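Local coordinates for Glyco_hydro_cc domain-containing protein (Cryptococcus neoformans, PDB 6UBC) that probably binds oligosaccharides, most likely beta-1,3-glucan fragments, through a catalytic-core fold of glycoside hydrolase family 128, at residues T198-K203 / G235-N240; E273-S278 / P311-Q316; N340-K345 / V368-C373. One frame throughout, in Å; residues are numbered along the deposited sequence.

The three contacts belong to one beta/alpha barrel, contact 2 through the loops that follow two of its strands. Contact 1 lies at the surface, its centre about 13 Å from that of the chain, where a turn meets strand 237-241 through little more than one amide-hydroxyl bond. Contact 3, about 7 Å between the same centres, is a buried parallel strand pair whose backbone bonding is interrupted by a bulge. Contacts 1 and 3 reach the same sheet, through strand 237-241 and strands 339-345 and 366-375. Contact 2, partly buried, joins its loops by a disulfide and a carboxylate. It touches contact 3, among other places where E274 meets H342 and E273 comes close to E370.

Contact 1: residues T198-K203 / G235-N240; sequences TPNGIK and GASAVN
P199 faces S237 and N200 faces A236, so the segments run locally in opposite senses, with 6.6 Å from CA of P199 to CA of S237. That spacing is wider than a paired strand allows, and no backbone hydrogen bond spans the gap. Segment 198-203 is instead coiled on itself: I202 N donates to P199 O at 3.0 Å, and N200 and G201 both take positive phi values. Segment 235-240 straightens from G235 into strand 237-241.

One polar link crosses between them. ND2 of N200 donates to OG of S237 at 2.8 Å; the 139° N-H...O angle marks a bent bond, and the hydroxyl lies 25° out of the amide plane. The stronger partner of this ND2 is the carbonyl of G220, just before strand 221-223. S237 turns OG away from its own carbonyl carbon (chi1 -58°) to meet the amide, and it has a further, weak bond with Q267. Near this link CB of P199 lies 4.4 Å from OG of S237, a loose approach, while the proline ring rests on W221 and Y268.

N200 thus ties the turn before strand 204-207 to the starts of two successive parallel strands, 221-223 and 237-241, at the N-terminal end of a beta/alpha barrel, the TIM-barrel fold of clan GH-A glycoside hydrolases.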
ATOM      1  N   THR A 198      -0.997  -6.932 -11.578  1.00 27.74           N
ATOM      2  CA  THR A 198      -2.263  -6.187 -11.431  1.00 26.90           C
ATOM      3  C   THR A 198      -3.365  -7.173 -11.070  1.00 27.63           C
ATOM      4  O   THR A 198      -3.825  -7.909 -11.950  1.00 27.89           O
ATOM      5  CB  THR A 198      -2.576  -5.422 -12.704  1.00 28.18           C
ATOM      6  OG1 THR A 198      -1.538  -4.484 -12.949  1.00 28.07           O
ATOM      7  CG2 THR A 198      -3.883  -4.656 -12.611  1.00 27.11           C
ATOM      8  N   PRO A 199      -3.786  -7.287  -9.790  1.00 27.18           N
ATOM      9  CA  PRO A 199      -4.736  -8.336  -9.401  1.00 27.17           C
ATOM     10  C   PRO A 199      -6.034  -8.274 -10.212  1.00 25.79           C
ATOM     11  O   PRO A 199      -6.665  -7.191 -10.291  1.00 26.38           O
ATOM     12  CB  PRO A 199      -4.978  -8.052  -7.931  1.00 27.57           C
ATOM     13  CG  PRO A 199      -3.628  -7.432  -7.487  1.00 27.39           C
ATOM     14  CD  PRO A 199      -3.283  -6.500  -8.636  1.00 26.56           C
ATOM     15  N   ASN A 200      -6.367  -9.390 -10.849  1.00 26.43           N
ATOM     16  CA  ASN A 200      -7.664  -9.520 -11.560  1.00 28.66           C
ATOM     17  C   ASN A 200      -7.735  -8.496 -12.701  1.00 28.84           C
ATOM     18  O   ASN A 200      -8.844  -8.206 -13.207  1.00 29.82           O
ATOM     19  CB  ASN A 200      -8.799  -9.361 -10.577  1.00 28.01           C
ATOM     20  CG  ASN A 200      -8.721 -10.436  -9.525  1.00 33.01           C
ATOM     21  OD1 ASN A 200      -8.819 -11.601  -9.866  1.00 30.34           O
ATOM     22  ND2 ASN A 200      -8.531 -10.087  -8.257  1.00 30.25           N
ATOM     23  N   GLY A 201      -6.609  -7.949 -13.106  1.00 28.53           N
ATOM     24  CA  GLY A 201      -6.543  -6.937 -14.180  1.00 29.06           C
ATOM     25  C   GLY A 201      -7.210  -5.627 -13.823  1.00 28.36           C
ATOM     26  O   GLY A 201      -7.568  -4.860 -14.730  1.00 29.28           O
ATOM     27  N   ILE A 202      -7.301  -5.309 -12.524  1.00 27.45           N
ATOM     28  CA  ILE A 202      -7.882  -4.018 -12.054  1.00 24.90           C
ATOM     29  C   ILE A 202      -6.843  -3.377 -11.125  1.00 25.11           C
ATOM     30  O   ILE A 202      -6.598  -3.934 -10.061  1.00 24.35           O
ATOM     31  CB  ILE A 202      -9.224  -4.237 -11.330  1.00 26.81           C
ATOM     32  CG1 ILE A 202     -10.243  -5.009 -12.185  1.00 28.26           C
ATOM     33  CG2 ILE A 202      -9.799  -2.892 -10.864  1.00 25.58           C
ATOM     34  CD1 ILE A 202     -11.466  -5.411 -11.440  1.00 28.48           C
ATOM     35  N   LYS A 203      -6.262  -2.272 -11.535  1.00 23.62           N
ATOM     36  CA  LYS A 203      -5.201  -1.654 -10.689  1.00 26.07           C
ATOM     37  C   LYS A 203      -5.822  -1.215  -9.370  1.00 24.29           C
ATOM     38  O   LYS A 203      -5.120  -1.229  -8.346  1.00 23.57           O
ATOM     39  CB  LYS A 203      -4.608  -0.437 -11.378  1.00 25.22           C
ATOM     40  CG  LYS A 203      -3.722  -0.737 -12.582  1.00 27.75           C
ATOM     41  CD  LYS A 203      -2.998   0.481 -13.082  1.00 26.56           C
ATOM     42  CE  LYS A 203      -2.220   0.265 -14.365  1.00 27.88           C
ATOM     43  NZ  LYS A 203      -1.301   1.374 -14.670  1.00 27.36           N
ATOM     44  N   GLY A 235     -14.671 -11.011  -6.594  1.00 32.41           N
ATOM     45  CA  GLY A 235     -14.182 -10.313  -7.815  1.00 32.51           C
ATOM     46  C   GLY A 235     -12.820  -9.676  -7.595  1.00 32.04           C
ATOM     47  O   GLY A 235     -12.089  -9.307  -8.560  1.00 31.14           O
ATOM     48  N   ALA A 236     -12.413  -9.640  -6.340  1.00 29.52           N
ATOM     49  CA  ALA A 236     -11.159  -8.982  -5.922  1.00 28.05           C
ATOM     50  C   ALA A 236     -10.320  -9.962  -5.094  1.00 27.33           C
ATOM     51  O   ALA A 236     -10.868 -10.849  -4.457  1.00 30.31           O
ATOM     52  CB  ALA A 236     -11.505  -7.742  -5.127  1.00 29.29           C
ATOM     53  N   SER A 237      -9.008  -9.770  -5.055  1.00 26.58           N
ATOM     54  CA  SER A 237      -8.099 -10.658  -4.264  1.00 27.34           C
ATOM     55  C   SER A 237      -7.776 -10.032  -2.894  1.00 25.48           C
ATOM     56  O   SER A 237      -7.315  -8.870  -2.851  1.00 24.53           O
ATOM     57  CB  SER A 237      -6.858 -10.903  -5.036  1.00 30.07           C
ATOM     58  OG  SER A 237      -7.179 -11.488  -6.297  1.00 31.28           O
ATOM     59  N   ALA A 238      -7.970 -10.793  -1.813  1.00 25.13           N
ATOM     60  CA  ALA A 238      -7.422 -10.470  -0.478  1.00 24.52           C
ATOM     61  C   ALA A 238      -5.915 -10.440  -0.558  1.00 25.55           C
ATOM     62  O   ALA A 238      -5.306 -11.418  -1.058  1.00 26.08           O
ATOM     63  CB  ALA A 238      -7.847 -11.499   0.534  1.00 25.52           C
ATOM     64  N   VAL A 239      -5.299  -9.399   0.002  1.00 23.66           N
ATOM     65  CA  VAL A 239      -3.829  -9.296   0.058  1.00 22.77           C
ATOM     66  C   VAL A 239      -3.429  -9.416   1.518  1.00 21.55           C
ATOM     67  O   VAL A 239      -3.989  -8.717   2.379  1.00 21.95           O
ATOM     68  CB  VAL A 239      -3.413  -7.950  -0.539  1.00 22.28           C
ATOM     69  CG1 VAL A 239      -1.951  -7.653  -0.302  1.00 22.71           C
ATOM     70  CG2 VAL A 239      -3.784  -7.880  -2.010  1.00 22.67           C
ATOM     71  N   ASN A 240      -2.482 -10.294   1.816  1.00 23.13           N
ATOM     72  CA  ASN A 240      -1.997 -10.525   3.190  1.00 23.33           C
ATOM     73  C   ASN A 240      -0.921  -9.485   3.509  1.00 24.40           C
ATOM     74  O   ASN A 240      -0.316  -8.861   2.597  1.00 23.56           O
ATOM     75  CB  ASN A 240      -1.465 -11.949   3.383  1.00 25.13           C
ATOM     76  CG  ASN A 240      -2.499 -13.021   3.128  1.00 26.74           C
ATOM     77  OD1 ASN A 240      -2.722 -13.375   1.979  1.00 28.35           O
ATOM     78  ND2 ASN A 240      -3.169 -13.524   4.166  1.00 27.83           N
TER

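Contact 2: residues E273-S278 / P311-Q316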
ATOM      1  N   GLU A 273       4.650  -1.744   7.410  1.00 21.21           N
ATOM      2  CA  GLU A 273       4.081  -0.398   7.326  1.00 20.90           C
ATOM      3  C   GLU A 273       5.073   0.646   7.825  1.00 22.32           C
ATOM      4  O   GLU A 273       5.251   0.730   9.039  1.00 23.13           O
ATOM      5  CB  GLU A 273       2.834  -0.316   8.215  1.00 22.65           C
ATOM      6  CG  GLU A 273       2.140   1.021   8.134  1.00 22.42           C
ATOM      7  CD  GLU A 273       1.215   1.209   6.956  1.00 23.72           C
ATOM      8  OE1 GLU A 273       0.975   0.219   6.196  1.00 23.04           O
ATOM      9  OE2 GLU A 273       0.726   2.390   6.840  1.00 25.58           O
ATOM     10  N   GLU A 274       5.681   1.457   6.956  1.00 22.16           N
ATOM     11  CA  GLU A 274       6.461   2.630   7.394  1.00 21.78           C
ATOM     12  C   GLU A 274       7.405   2.267   8.536  1.00 22.75           C
ATOM     13  O   GLU A 274       7.453   2.921   9.603  1.00 24.86           O
ATOM     14  CB  GLU A 274       5.399   3.663   7.736  1.00 25.10           C
ATOM     15  CG  GLU A 274       4.689   4.174   6.503  1.00 25.45           C
ATOM     16  CD  GLU A 274       3.607   5.220   6.736  1.00 26.77           C
ATOM     17  OE1 GLU A 274       3.488   5.639   7.949  1.00 30.09           O
ATOM     18  OE2 GLU A 274       2.938   5.666   5.717  1.00 26.11           O
ATOM     19  N   PRO A 275       8.299   1.264   8.368  1.00 22.80           N
ATOM     20  CA  PRO A 275       9.280   0.973   9.391  1.00 24.13           C
ATOM     21  C   PRO A 275      10.246   2.146   9.627  1.00 23.92           C
ATOM     22  O   PRO A 275      10.937   2.163  10.700  1.00 25.76           O
ATOM     23  CB  PRO A 275       9.973  -0.315   8.888  1.00 23.37           C
ATOM     24  CG  PRO A 275       9.810  -0.207   7.368  1.00 23.36           C
ATOM     25  CD  PRO A 275       8.421   0.395   7.198  1.00 24.06           C
ATOM     26  N   ASP A 276      10.345   3.060   8.665  1.00 24.99           N
ATOM     27  CA  ASP A 276      11.258   4.227   8.714  1.00 25.70           C
ATOM     28  C   ASP A 276      10.662   5.346   9.572  1.00 28.85           C
ATOM     29  O   ASP A 276      11.368   6.364   9.761  1.00 31.26           O
ATOM     30  CB  ASP A 276      11.611   4.708   7.306  1.00 26.05           C
ATOM     31  CG  ASP A 276      10.444   5.074   6.443  1.00 25.54           C
ATOM     32  OD1 ASP A 276       9.360   4.412   6.588  1.00 24.47           O
ATOM     33  OD2 ASP A 276      10.607   6.017   5.622  1.00 25.34           O
ATOM     34  N   CYS A 277       9.454   5.205  10.071  1.00 31.22           N
ATOM     35  CA  CYS A 277       8.806   6.217  10.948  1.00 34.18           C
ATOM     36  C   CYS A 277       8.535   5.627  12.326  1.00 36.97           C
ATOM     37  O   CYS A 277       8.207   4.430  12.428  1.00 31.36           O
ATOM     38  CB  CYS A 277       7.501   6.727  10.361  1.00 37.19           C
ATOM     39  SG  CYS A 277       7.762   8.219   9.353  1.00 49.09           S
ATOM     40  N   SER A 278       8.478   6.497  13.336  1.00 42.34           N
ATOM     41  CA  SER A 278       8.226   6.114  14.753  1.00 45.59           C
ATOM     42  C   SER A 278       6.883   6.668  15.272  1.00 52.93           C
ATOM     43  O   SER A 278       6.521   6.406  16.422  1.00 59.38           O
ATOM     44  CB  SER A 278       9.372   6.583  15.577  1.00 45.50           C
ATOM     45  OG  SER A 278       9.521   7.975  15.430  1.00 45.50           O
ATOM     46  N   PRO A 311       8.464  -3.345   2.077  1.00 21.83           N
ATOM     47  CA  PRO A 311       7.988  -2.368   3.052  1.00 22.02           C
ATOM     48  C   PRO A 311       7.738  -1.006   2.393  1.00 22.97           C
ATOM     49  O   PRO A 311       8.328  -0.681   1.362  1.00 22.93           O
ATOM     50  CB  PRO A 311       9.131  -2.229   4.088  1.00 20.80           C
ATOM     51  CG  PRO A 311       9.961  -3.512   3.867  1.00 23.76           C
ATOM     52  CD  PRO A 311       9.857  -3.761   2.359  1.00 23.26           C
ATOM     53  N   SER A 312       6.864  -0.221   3.013  1.00 21.73           N
ATOM     54  CA  SER A 312       6.531   1.145   2.582  1.00 20.52           C
ATOM     55  C   SER A 312       7.382   2.166   3.334  1.00 21.24           C
ATOM     56  O   SER A 312       7.342   2.154   4.548  1.00 20.39           O
ATOM     57  CB  SER A 312       5.058   1.439   2.821  1.00 20.68           C
ATOM     58  OG  SER A 312       4.642   1.029   4.134  1.00 20.96           O
ATOM     59  N   MET A 313       7.940   3.137   2.614  1.00 21.32           N
ATOM     60  CA  MET A 313       8.677   4.262   3.252  1.00 22.05           C
ATOM     61  C   MET A 313       7.736   5.454   3.534  1.00 22.23           C
ATOM     62  O   MET A 313       7.197   6.096   2.596  1.00 23.99           O
ATOM     63  CB  MET A 313       9.860   4.719   2.405  1.00 24.26           C
ATOM     64  CG  MET A 313      10.900   3.628   2.206  1.00 24.36           C
ATOM     65  SD  MET A 313      11.660   2.915   3.690  1.00 23.50           S
ATOM     66  CE  MET A 313      10.579   1.507   3.980  1.00 24.43           C
ATOM     67  N   CYS A 314       7.701   5.880   4.781  1.00 24.53           N
ATOM     68  CA  CYS A 314       6.947   7.124   5.116  1.00 25.63           C
ATOM     69  C   CYS A 314       7.671   8.317   4.504  1.00 24.31           C
ATOM     70  O   CYS A 314       6.987   9.288   4.240  1.00 25.36           O
ATOM     71  CB  CYS A 314       6.748   7.311   6.618  1.00 30.94           C
ATOM     72  SG  CYS A 314       8.314   7.593   7.458  1.00 38.89           S
ATOM     73  N   HIS A 315       8.986   8.238   4.283  1.00 23.28           N
ATOM     74  CA  HIS A 315       9.812   9.397   3.821  1.00 23.65           C
ATOM     75  C   HIS A 315       9.641   9.619   2.315  1.00 23.12           C
ATOM     76  O   HIS A 315      10.239  10.568   1.820  1.00 23.60           O
ATOM     77  CB  HIS A 315      11.248   9.297   4.259  1.00 24.41           C
ATOM     78  CG  HIS A 315      11.453   9.488   5.718  1.00 29.67           C
ATOM     79  ND1 HIS A 315      11.454   8.427   6.615  1.00 27.47           N
ATOM     80  CD2 HIS A 315      11.650  10.638   6.443  1.00 32.61           C
ATOM     81  CE1 HIS A 315      11.648   8.925   7.846  1.00 31.89           C
ATOM     82  NE2 HIS A 315      11.840  10.264   7.767  1.00 32.43           N
ATOM     83  N   GLN A 316       8.894   8.771   1.608  1.00 22.69           N
ATOM     84  CA  GLN A 316       8.567   8.962   0.166  1.00 23.65           C
ATOM     85  C   GLN A 316       9.911   9.107  -0.574  1.00 24.53           C
ATOM     86  O   GLN A 316      10.842   8.326  -0.296  1.00 24.46           O
ATOM     87  CB  GLN A 316       7.644  10.181  -0.003  1.00 25.95           C
ATOM     88  CG  GLN A 316       6.346  10.025   0.784  1.00 26.54           C
ATOM     89  CD  GLN A 316       5.332  11.070   0.387  1.00 26.68           C
ATOM     90  OE1 GLN A 316       4.817  11.021  -0.755  1.00 22.83           O
ATOM     91  NE2 GLN A 316       5.100  12.005   1.324  1.00 24.30           N
TER
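C277 and C314 supply the covalent part of this contact, a disulfide with an SG-SG distance of 2.1 Å and a chi3 of 86°, near the relaxed value. It joins two type I turns, E274 to C277 and M313 to Q316. The sulfur of C277 also approaches the H315 ring obliquely, 4.8 Å from its centroid.

Hydrogen bonds converge on D276, whose carboxylate is swung between its own backbone N and carbonyl carbon (chi1 57°), a torsion that brings both oxygens to the backbone of the other turn. OD1 takes the amide of C314 on its syn lone pair, N to O 2.9 Å and nearly straight at 168°. OD2 is gripped twice from one face of the carboxylate plane, by H315 ND1 at 2.7 Å and H315 N at 3.1 Å, and lies close to the imidazole plane. At the other end, N of E274 donates to OG of S312 at 3.0 Å, and that hydroxyl also bonds to the carbonyl of F272.

In the apolar part P275 crosses P311 and M313 at about a right angle: its CG meets CB of P311 and CE of M313, each at 3.9 Å, with W324 of helix 324-331 packed alongside.

With three donors satisfying one carboxylate, D276 is probably anionic, and its bond to ND1 probably helps to orient the H315 ring near the disulfide; a covalent link and a carboxylate's hydrogen bonds thus join the same two turns.

Contact 3: residues N340-K345 / V368-C373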
ATOM      1  N   ASN A 340       6.882  -0.941  -2.977  1.00 22.30           N
ATOM      2  CA  ASN A 340       5.704  -0.435  -2.256  1.00 21.22           C
ATOM      3  C   ASN A 340       5.883   1.047  -2.010  1.00 21.92           C
ATOM      4  O   ASN A 340       6.851   1.395  -1.258  1.00 21.50           O
ATOM      5  CB  ASN A 340       5.595  -1.173  -0.918  1.00 20.15           C
ATOM      6  CG  ASN A 340       4.370  -0.837  -0.101  1.00 21.56           C
ATOM      7  OD1 ASN A 340       3.648   0.092  -0.429  1.00 22.97           O
ATOM      8  ND2 ASN A 340       4.156  -1.596   0.991  1.00 21.50           N
ATOM      9  N   LEU A 341       4.961   1.884  -2.478  1.00 21.59           N
ATOM     10  CA  LEU A 341       4.992   3.327  -2.199  1.00 19.98           C
ATOM     11  C   LEU A 341       3.786   3.726  -1.336  1.00 20.76           C
ATOM     12  O   LEU A 341       2.651   3.210  -1.549  1.00 20.89           O
ATOM     13  CB  LEU A 341       4.932   4.131  -3.506  1.00 21.06           C
ATOM     14  CG  LEU A 341       6.274   4.370  -4.194  1.00 21.89           C
ATOM     15  CD1 LEU A 341       6.993   3.080  -4.488  1.00 22.32           C
ATOM     16  CD2 LEU A 341       6.080   5.215  -5.488  1.00 23.70           C
ATOM     17  N   HIS A 342       4.028   4.749  -0.522  1.00 20.93           N
ATOM     18  CA  HIS A 342       3.004   5.594   0.136  1.00 20.79           C
ATOM     19  C   HIS A 342       3.204   6.964  -0.486  1.00 21.89           C
ATOM     20  O   HIS A 342       4.312   7.519  -0.398  1.00 22.92           O
ATOM     21  CB  HIS A 342       3.222   5.586   1.668  1.00 22.33           C
ATOM     22  CG  HIS A 342       2.696   4.337   2.274  1.00 21.98           C
ATOM     23  ND1 HIS A 342       2.694   4.142   3.624  1.00 21.66           N
ATOM     24  CD2 HIS A 342       2.206   3.236   1.692  1.00 20.53           C
ATOM     25  CE1 HIS A 342       2.228   2.938   3.839  1.00 21.22           C
ATOM     26  NE2 HIS A 342       1.912   2.324   2.673  1.00 21.33           N
ATOM     27  N   ILE A 343       2.145   7.489  -1.103  1.00 21.35           N
ATOM     28  CA  ILE A 343       2.235   8.812  -1.748  1.00 21.38           C
ATOM     29  C   ILE A 343       1.341   9.780  -0.990  1.00 22.22           C
ATOM     30  O   ILE A 343       0.109   9.596  -0.998  1.00 22.51           O
ATOM     31  CB  ILE A 343       1.884   8.695  -3.225  1.00 21.28           C
ATOM     32  CG1 ILE A 343       2.893   7.786  -3.929  1.00 23.11           C
ATOM     33  CG2 ILE A 343       1.881  10.047  -3.901  1.00 22.27           C
ATOM     34  CD1 ILE A 343       2.643   7.650  -5.429  1.00 23.88           C
ATOM     35  N   ASN A 344       1.971  10.761  -0.365  1.00 22.47           N
ATOM     36  CA  ASN A 344       1.245  11.807   0.412  1.00 22.91           C
ATOM     37  C   ASN A 344       1.719  13.126  -0.192  1.00 23.20           C
ATOM     38  O   ASN A 344       2.774  13.605   0.228  1.00 24.06           O
ATOM     39  CB  ASN A 344       1.508  11.660   1.907  1.00 23.89           C
ATOM     40  CG  ASN A 344       0.908  10.341   2.389  1.00 26.65           C
ATOM     41  OD1 ASN A 344      -0.300  10.204   2.380  1.00 26.38           O
ATOM     42  ND2 ASN A 344       1.743   9.461   2.928  1.00 30.13           N
ATOM     43  N   LYS A 345       0.964  13.595  -1.178  1.00 23.03           N
ATOM     44  CA  LYS A 345       1.349  14.748  -2.001  1.00 23.02           C
ATOM     45  C   LYS A 345       0.098  15.551  -2.306  1.00 23.57           C
ATOM     46  O   LYS A 345      -0.983  15.048  -2.070  1.00 24.34           O
ATOM     47  CB  LYS A 345       2.039  14.253  -3.266  1.00 24.43           C
ATOM     48  CG  LYS A 345       3.391  13.570  -3.066  1.00 24.77           C
ATOM     49  CD  LYS A 345       4.497  14.445  -2.473  1.00 23.96           C
ATOM     50  CE  LYS A 345       5.784  13.677  -2.538  1.00 25.10           C
ATOM     51  NZ  LYS A 345       6.929  14.431  -1.995  1.00 26.31           N
ATOM     52  N   VAL A 368       1.171   1.286  -5.205  1.00 21.44           N
ATOM     53  CA  VAL A 368       0.916   2.423  -4.270  1.00 21.70           C
ATOM     54  C   VAL A 368      -0.084   1.882  -3.258  1.00 21.23           C
ATOM     55  O   VAL A 368      -1.309   1.960  -3.502  1.00 23.77           O
ATOM     56  CB  VAL A 368       0.453   3.698  -4.988  1.00 22.73           C
ATOM     57  CG1 VAL A 368       0.273   4.869  -4.026  1.00 22.16           C
ATOM     58  CG2 VAL A 368       1.458   4.136  -6.036  1.00 23.83           C
ATOM     59  N   THR A 369       0.379   1.468  -2.091  1.00 21.40           N
ATOM     60  CA  THR A 369      -0.525   0.760  -1.148  1.00 22.49           C
ATOM     61  C   THR A 369      -1.325   1.792  -0.322  1.00 22.43           C
ATOM     62  O   THR A 369      -2.324   1.398   0.258  1.00 21.37           O
ATOM     63  CB  THR A 369       0.196  -0.249  -0.258  1.00 21.00           C
ATOM     64  OG1 THR A 369       1.136   0.486   0.532  1.00 21.75           O
ATOM     65  CG2 THR A 369       0.833  -1.367  -1.079  1.00 22.25           C
ATOM     66  N   GLU A 370      -0.892   3.056  -0.268  1.00 21.42           N
ATOM     67  CA  GLU A 370      -1.647   4.135   0.417  1.00 21.52           C
ATOM     68  C   GLU A 370      -1.388   5.400  -0.371  1.00 22.17           C
ATOM     69  O   GLU A 370      -0.196   5.714  -0.606  1.00 21.17           O
ATOM     70  CB  GLU A 370      -1.183   4.349   1.859  1.00 22.23           C
ATOM     71  CG  GLU A 370      -1.472   3.220   2.794  1.00 22.44           C
ATOM     72  CD  GLU A 370      -0.927   3.335   4.186  1.00 25.58           C
ATOM     73  OE1 GLU A 370      -0.460   4.453   4.574  1.00 24.52           O
ATOM     74  OE2 GLU A 370      -0.936   2.279   4.906  1.00 23.98           O
ATOM     75  N   PHE A 371      -2.402   6.098  -0.820  1.00 22.90           N
ATOM     76  CA  PHE A 371      -2.212   7.503  -1.223  1.00 22.48           C
ATOM     77  C   PHE A 371      -3.221   8.401  -0.545  1.00 22.29           C
ATOM     78  O   PHE A 371      -4.296   7.940  -0.167  1.00 23.24           O
ATOM     79  CB  PHE A 371      -2.325   7.701  -2.723  1.00 23.03           C
ATOM     80  CG  PHE A 371      -3.670   7.520  -3.359  1.00 23.52           C
ATOM     81  CD1 PHE A 371      -4.567   8.575  -3.413  1.00 23.89           C
ATOM     82  CD2 PHE A 371      -4.042   6.293  -3.882  1.00 22.06           C
ATOM     83  CE1 PHE A 371      -5.821   8.385  -3.977  1.00 25.25           C
ATOM     84  CE2 PHE A 371      -5.309   6.089  -4.393  1.00 22.83           C
ATOM     85  CZ  PHE A 371      -6.179   7.150  -4.455  1.00 23.73           C
ATOM     86  N   ALA A 372      -2.803   9.640  -0.348  1.00 22.44           N
ATOM     87  CA  ALA A 372      -3.623  10.690   0.281  1.00 23.82           C
ATOM     88  C   ALA A 372      -3.200  12.055  -0.193  1.00 22.14           C
ATOM     89  O   ALA A 372      -2.024  12.238  -0.469  1.00 24.24           O
ATOM     90  CB  ALA A 372      -3.587  10.575   1.774  1.00 23.89           C
ATOM     91  N   CYS A 373      -4.148  13.001  -0.213  1.00 22.93           N
ATOM     92  CA  CYS A 373      -3.876  14.427  -0.501  1.00 23.55           C
ATOM     93  C   CYS A 373      -3.256  15.040   0.756  1.00 24.49           C
ATOM     94  O   CYS A 373      -3.985  15.252   1.759  1.00 25.04           O
ATOM     95  CB  CYS A 373      -5.139  15.155  -0.903  1.00 25.99           C
ATOM     96  SG  CYS A 373      -4.841  16.782  -1.651  1.00 26.97           S
TER
HETATM   97  O   HOH W   1       0.642  -0.167   3.476  1.00 24.08           O
HETATM   98  O   HOH W   2       0.792   6.861   3.921  1.00 28.70           O
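L341 and V368 open a parallel strand pair, its axes 4.8 Å apart. L341 O accepts from T369 N at 2.9 Å, E370 O from I343 N at 3.0 Å, and I343 O from A372 N at 3.0 Å; K345 N to A372 O is weak. T369 is the extra residue of a beta bulge, and its OG1 lies in the polar network beside H342.

OG1 of T369 donates to OD1 of N340 at 2.7 Å, on a lone pair, reached because N340 holds CG anti to its N (chi1 -176°). The same OG1 receives a weak bond from NE2 of H342 at the ring edge; NE2 also meets water 1 near the ring plane, while ND1 pairs with E274 and ND2 of N340 with the carbonyl of S310.

E370 lies over one face of the imidazole. Its carboxylate is stacked, its plane 18° from the ring's, OE1 offset toward the rim, and CB sits 3.8 Å from the ring centroid, a CH-pi contact. OE1 accepts from water 2 at 2.8 Å, itself accepting from ND2 of N344. OE2 accepts from NE1 of W225 and from water 1, and lies close to OE2 of E273.

H342, N344 ND2 and E370 thus find polar partners or water on one side of the sheet, whereas L341, I343, V368 and F371 pack on the other, against helices 348-362 and 386-402, separating a hydrated interior from an apolar shell.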